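Local coordinates for protein uricase (Bacillus fastidiosus, PDB 4R8X) that probably catalyses the oxidation of urate to 5-hydroxyisourate, the first step of urate degradation towards allantoin, at residues 22-36 with 219-231. Numbering follows the deposited sequence.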
loop_
_atom_site.group_PDB
_atom_site.type_symbol
_atom_site.label_atom_id
_atom_site.label_comp_id
_atom_site.label_asym_id
_atom_site.label_seq_id
_atom_site.Cartn_x
_atom_site.Cartn_y
_atom_site.Cartn_z
ATOM N N LEU D 22 24.423 19.540 -10.192
ATOM C CA LEU D 22 24.746 20.225 -8.952
ATOM C C LEU D 22 26.176 19.834 -8.579
ATOM O O LEU D 22 26.448 18.667 -8.309
ATOM C CB LEU D 22 23.743 19.804 -7.869
ATOM C CG LEU D 22 23.926 20.337 -6.446
ATOM C CD1 LEU D 22 23.798 21.860 -6.400
ATOM C CD2 LEU D 22 22.911 19.692 -5.527
ATOM N N LYS D 23 27.093 20.798 -8.598
ATOM C CA LYS D 23 28.506 20.516 -8.334
ATOM C C LYS D 23 29.059 21.521 -7.342
ATOM O O LYS D 23 28.590 22.647 -7.294
ATOM C CB LYS D 23 29.332 20.638 -9.618
ATOM C CG LYS D 23 29.067 19.586 -10.672
ATOM C CD LYS D 23 30.020 19.773 -11.842
ATOM C CE LYS D 23 29.776 18.746 -12.928
ATOM N NZ LYS D 23 30.642 19.003 -14.110
ATOM N N GLY D 24 30.068 21.131 -6.571
ATOM C CA GLY D 24 30.755 22.079 -5.706
ATOM C C GLY D 24 30.131 22.261 -4.336
ATOM O O GLY D 24 30.200 23.341 -3.744
ATOM N N LEU D 25 29.519 21.201 -3.824
ATOM C CA LEU D 25 28.958 21.235 -2.483
ATOM C C LEU D 25 30.069 21.323 -1.438
ATOM O O LEU D 25 31.233 21.050 -1.731
ATOM C CB LEU D 25 28.078 20.007 -2.254
ATOM C CG LEU D 25 26.918 19.861 -3.246
ATOM C CD1 LEU D 25 26.218 18.508 -3.108
ATOM C CD2 LEU D 25 25.923 21.010 -3.076
ATOM N N LYS D 26 29.713 21.715 -0.220
ATOM C CA LYS D 26 30.687 21.836 0.857
ATOM C C LYS D 26 31.182 20.453 1.269
ATOM O O LYS D 26 30.384 19.540 1.481
ATOM C CB LYS D 26 30.053 22.545 2.055
ATOM C CG LYS D 26 30.987 22.780 3.234
ATOM C CD LYS D 26 30.203 23.260 4.447
ATOM C CE LYS D 26 31.057 24.102 5.372
ATOM N NZ LYS D 26 31.342 25.435 4.774
ATOM N N GLN D 27 32.498 20.296 1.373
ATOM C CA GLN D 27 33.067 19.047 1.868
ATOM C C GLN D 27 32.893 18.955 3.379
ATOM O O GLN D 27 33.184 19.910 4.101
ATOM C CB GLN D 27 34.546 18.931 1.492
ATOM C CG GLN D 27 34.791 18.810 -0.002
ATOM C CD GLN D 27 36.134 18.188 -0.328
ATOM O OE1 GLN D 27 36.256 17.405 -1.269
ATOM N NE2 GLN D 27 37.150 18.530 0.456
ATOM N N ILE D 28 32.392 17.815 3.846
ATOM C CA ILE D 28 32.230 17.563 5.279
ATOM C C ILE D 28 32.748 16.172 5.628
ATOM O O ILE D 28 32.762 15.287 4.767
ATOM C CB ILE D 28 30.757 17.719 5.740
ATOM C CG1 ILE D 28 29.834 16.709 5.048
ATOM C CG2 ILE D 28 30.271 19.152 5.519
ATOM C CD1 ILE D 28 28.443 16.692 5.623
ATOM N N PRO D 29 33.174 15.970 6.890
ATOM C CA PRO D 29 33.751 14.683 7.303
ATOM C C PRO D 29 32.765 13.520 7.246
ATOM O O PRO D 29 33.183 12.371 7.090
ATOM C CB PRO D 29 34.168 14.932 8.758
ATOM C CG PRO D 29 34.312 16.398 8.875
ATOM C CD PRO D 29 33.308 16.996 7.943
ATOM N N GLU D 30 31.474 13.812 7.370
ATOM C CA GLU D 30 30.457 12.762 7.444
ATOM C C GLU D 30 30.040 12.183 6.092
ATOM O O GLU D 30 29.264 11.229 6.049
ATOM C CB GLU D 30 29.205 13.288 8.159
ATOM C CG GLU D 30 29.381 13.528 9.653
ATOM C CD GLU D 30 30.104 14.825 9.977
ATOM O OE1 GLU D 30 30.221 15.707 9.092
ATOM O OE2 GLU D 30 30.561 14.955 11.131
ATOM N N SER D 31 30.528 12.763 4.998
ATOM C CA SER D 31 29.969 12.468 3.675
ATOM C C SER D 31 30.994 12.567 2.551
ATOM O O SER D 31 31.920 13.370 2.615
ATOM C CB SER D 31 28.805 13.430 3.384
ATOM O OG SER D 31 28.164 13.145 2.150
ATOM N N ASN D 32 30.805 11.748 1.520
ATOM C CA ASN D 32 31.563 11.858 0.280
ATOM C C ASN D 32 30.742 12.498 -0.829
ATOM O O ASN D 32 31.214 12.626 -1.958
ATOM C CB ASN D 32 32.024 10.474 -0.189
ATOM C CG ASN D 32 33.323 10.051 0.451
ATOM O OD1 ASN D 32 34.140 10.891 0.832
ATOM N ND2 ASN D 32 33.529 8.746 0.565
ATOM N N PHE D 33 29.507 12.884 -0.514
ATOM C CA PHE D 33 28.588 13.395 -1.528
ATOM C C PHE D 33 28.892 14.854 -1.810
ATOM O O PHE D 33 28.617 15.708 -0.976
ATOM C CB PHE D 33 27.142 13.260 -1.044
ATOM C CG PHE D 33 26.115 13.469 -2.124
ATOM C CD1 PHE D 33 25.668 12.402 -2.890
ATOM C CD2 PHE D 33 25.585 14.726 -2.363
ATOM C CE1 PHE D 33 24.725 12.589 -3.886
ATOM C CE2 PHE D 33 24.634 14.920 -3.356
ATOM C CZ PHE D 33 24.201 13.853 -4.115
ATOM N N THR D 34 29.449 15.145 -2.981
ATOM C CA THR D 34 29.778 16.532 -3.318
ATOM C C THR D 34 29.186 16.998 -4.640
ATOM O O THR D 34 29.343 18.158 -5.008
ATOM C CB THR D 34 31.303 16.796 -3.317
ATOM O OG1 THR D 34 31.955 15.885 -4.213
ATOM C CG2 THR D 34 31.871 16.632 -1.907
ATOM N N GLU D 35 28.519 16.097 -5.350
ATOM C CA GLU D 35 27.861 16.462 -6.598
ATOM C C GLU D 35 26.688 15.543 -6.874
ATOM O O GLU D 35 26.684 14.381 -6.476
ATOM C CB GLU D 35 28.836 16.437 -7.779
ATOM C CG GLU D 35 29.380 15.060 -8.123
ATOM C CD GLU D 35 30.284 15.059 -9.346
ATOM O OE1 GLU D 35 30.898 14.004 -9.620
ATOM O OE2 GLU D 35 30.383 16.099 -10.036
ATOM N N LYS D 36 25.681 16.081 -7.544
ATOM C CA LYS D 36 24.530 15.287 -7.934
ATOM C C LYS D 36 24.339 15.509 -9.427
ATOM O O LYS D 36 23.988 16.605 -9.856
ATOM C CB LYS D 36 23.293 15.719 -7.145
ATOM C CG LYS D 36 22.062 14.833 -7.326
ATOM C CD LYS D 36 21.012 15.120 -6.253
ATOM C CE LYS D 36 19.802 14.214 -6.399
ATOM N NZ LYS D 36 18.868 14.342 -5.237
ATOM N N PRO D 219 26.666 26.725 -5.026
ATOM C CA PRO D 219 26.488 25.398 -4.431
ATOM C C PRO D 219 27.258 25.203 -3.134
ATOM O O PRO D 219 26.926 24.291 -2.380
ATOM C CB PRO D 219 27.025 24.462 -5.510
ATOM C CG PRO D 219 26.858 25.219 -6.776
ATOM C CD PRO D 219 27.152 26.640 -6.413
ATOM N N ALA D 220 28.256 26.041 -2.873
ATOM C CA ALA D 220 28.985 25.962 -1.613
ATOM C C ALA D 220 28.054 26.239 -0.434
ATOM O O ALA D 220 28.314 25.798 0.685
ATOM C CB ALA D 220 30.143 26.929 -1.608
ATOM N N ASN D 221 26.977 26.974 -0.695
ATOM C CA ASN D 221 25.999 27.311 0.331
ATOM C C ASN D 221 24.724 26.484 0.263
ATOM O O ASN D 221 23.798 26.723 1.043
ATOM C CB ASN D 221 25.620 28.784 0.249
ATOM C CG ASN D 221 26.802 29.689 0.445
ATOM O OD1 ASN D 221 27.758 29.339 1.137
ATOM N ND2 ASN D 221 26.750 30.862 -0.169
ATOM N N TYR D 222 24.666 25.539 -0.677
ATOM C CA TYR D 222 23.511 24.658 -0.815
ATOM C C TYR D 222 23.702 23.407 0.017
ATOM O O TYR D 222 24.743 22.754 -0.067
ATOM C CB TYR D 222 23.274 24.253 -2.274
ATOM C CG TYR D 222 22.044 23.370 -2.409
ATOM C CD1 TYR D 222 20.773 23.926 -2.316
ATOM C CD2 TYR D 222 22.145 21.983 -2.577
ATOM C CE1 TYR D 222 19.637 23.156 -2.408
ATOM C CE2 TYR D 222 21.004 21.195 -2.668
ATOM C CZ TYR D 222 19.749 21.789 -2.570
ATOM O OH TYR D 222 18.612 21.026 -2.669
ATOM N N VAL D 223 22.691 23.075 0.810
ATOM C CA VAL D 223 22.743 21.877 1.632
ATOM C C VAL D 223 22.019 20.743 0.914
ATOM O O VAL D 223 20.801 20.755 0.790
ATOM C CB VAL D 223 22.116 22.118 3.017
ATOM C CG1 VAL D 223 22.236 20.869 3.884
ATOM C CG2 VAL D 223 22.793 23.300 3.700
ATOM N N ALA D 224 22.774 19.760 0.439
ATOM C CA ALA D 224 22.173 18.606 -0.220
ATOM C C ALA D 224 21.594 17.651 0.818
ATOM O O ALA D 224 22.254 17.329 1.817
ATOM C CB ALA D 224 23.196 17.890 -1.095
ATOM N N ALA D 225 20.357 17.213 0.586
ATOM C CA ALA D 225 19.697 16.256 1.483
ATOM C C ALA D 225 20.548 15.010 1.701
ATOM O O ALA D 225 20.532 14.428 2.777
ATOM C CB ALA D 225 18.301 15.879 0.958
ATOM N N GLU D 226 21.301 14.608 0.682
ATOM C CA GLU D 226 22.165 13.441 0.796
ATOM C C GLU D 226 23.260 13.641 1.833
ATOM O O GLU D 226 23.666 12.689 2.513
ATOM C CB GLU D 226 22.781 13.107 -0.562
ATOM C CG GLU D 226 21.788 12.517 -1.557
ATOM C CD GLU D 226 21.019 13.557 -2.367
ATOM O OE1 GLU D 226 20.320 13.146 -3.312
ATOM O OE2 GLU D 226 21.107 14.767 -2.076
ATOM N N GLN D 227 23.744 14.872 1.949
ATOM C CA GLN D 227 24.743 15.186 2.970
ATOM C C GLN D 227 24.147 15.064 4.364
ATOM O O GLN D 227 24.779 14.542 5.287
ATOM C CB GLN D 227 25.294 16.593 2.777
ATOM C CG GLN D 227 26.047 16.781 1.494
ATOM C CD GLN D 227 26.565 18.195 1.347
ATOM O OE1 GLN D 227 25.797 19.128 1.109
ATOM N NE2 GLN D 227 27.870 18.360 1.495
ATOM N N VAL D 228 22.915 15.532 4.502
ATOM C CA VAL D 228 22.203 15.466 5.768
ATOM C C VAL D 228 21.943 14.012 6.152
ATOM O O VAL D 228 22.130 13.628 7.308
ATOM C CB VAL D 228 20.896 16.276 5.691
ATOM C CG1 VAL D 228 20.047 16.047 6.921
ATOM C CG2 VAL D 228 21.205 17.782 5.552
ATOM N N ARG D 229 21.532 13.203 5.176
ATOM C CA ARG D 229 21.344 11.766 5.379
ATOM C C ARG D 229 22.645 11.127 5.873
ATOM O O ARG D 229 22.645 10.324 6.810
ATOM C CB ARG D 229 20.865 11.130 4.068
ATOM C CG ARG D 229 20.543 9.640 4.114
ATOM C CD ARG D 229 21.751 8.782 3.745
ATOM N NE ARG D 229 22.449 9.283 2.564
ATOM C CZ ARG D 229 22.039 9.099 1.313
ATOM N NH1 ARG D 229 20.927 8.421 1.066
ATOM N NH2 ARG D 229 22.743 9.594 0.305
ATOM N N ASP D 230 23.760 11.479 5.240
ATOM C CA ASP D 230 25.061 10.953 5.644
ATOM C C ASP D 230 25.465 11.401 7.051
ATOM O O ASP D 230 26.077 10.626 7.789
ATOM C CB ASP D 230 26.144 11.323 4.635
ATOM C CG ASP D 230 25.984 10.599 3.311
ATOM O OD1 ASP D 230 25.227 9.600 3.253
ATOM O OD2 ASP D 230 26.619 11.040 2.331
ATOM N N ILE D 231 25.138 12.639 7.429
ATOM C CA ILE D 231 25.395 13.082 8.798
ATOM C C ILE D 231 24.576 12.242 9.780
ATOM O O ILE D 231 25.098 11.735 10.769
ATOM C CB ILE D 231 25.098 14.573 8.994
ATOM C CG1 ILE D 231 26.106 15.419 8.221
ATOM C CG2 ILE D 231 25.140 14.945 10.479
ATOM C CD1 ILE D 231 25.737 16.885 8.195
HETATM O O HOH W 1 26.951 21.693 0.762
HETATM O O HOH W 2 30.737 26.016 2.107
HETATM O O HOH W 3 29.113 9.424 2.006
HETATM O O HOH W 4 29.527 16.203 1.396
HETATM O O HOH W 5 19.678 16.891 -3.206
#
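The long hairpin loop joining the short antiparallel strands 22-23 and 35-36 lies along the first turns of helix 225-238, one of the helices packed on the curved antiparallel sheet of the tunnelling fold (T-fold), with Phe33 set on Glu226. CB of Glu226 sits over the centre of the ring, 3.5 Å from the Phe33 centroid, a CH-pi contact. Bent at chi2 (87°), the Glu226 chain then runs along the same face to the CZ rim, its carboxylate stacked 6° from the ring plane and its OE1 offering the syn lone pair to Lys36 NZ at 2.7 Å; Glu115 holds the same ammonium. With Phe33 cut back to an alanine, the Glu226 chain would probably lose the surface it lies on and its carboxylate be freer to swing away from Lys36. Gln227 reaches into the loop: NE2 makes a weak bond, bent to 120°, to Lys26 O, and water 4 links that nitrogen to Phe33 O. Gln227 OE1 accepts from Ala224 N, the N-cap residue; with NE2 held at the other side, the amide's rotation is set. Nearer the start of 219-231, Leu25 places CD1 on Ala224 CB (3.7 Å) and CD2 at the edge of the Tyr222 ring. At the far end Ile28 CD1 meets Ile231 CG1. Ser31 opens an ST turn, its OG taking the N-H of Phe33 (3.0 Å) while giving its own proton to the anti lone pair of Asp230 OD2, 2.6 Å from OG.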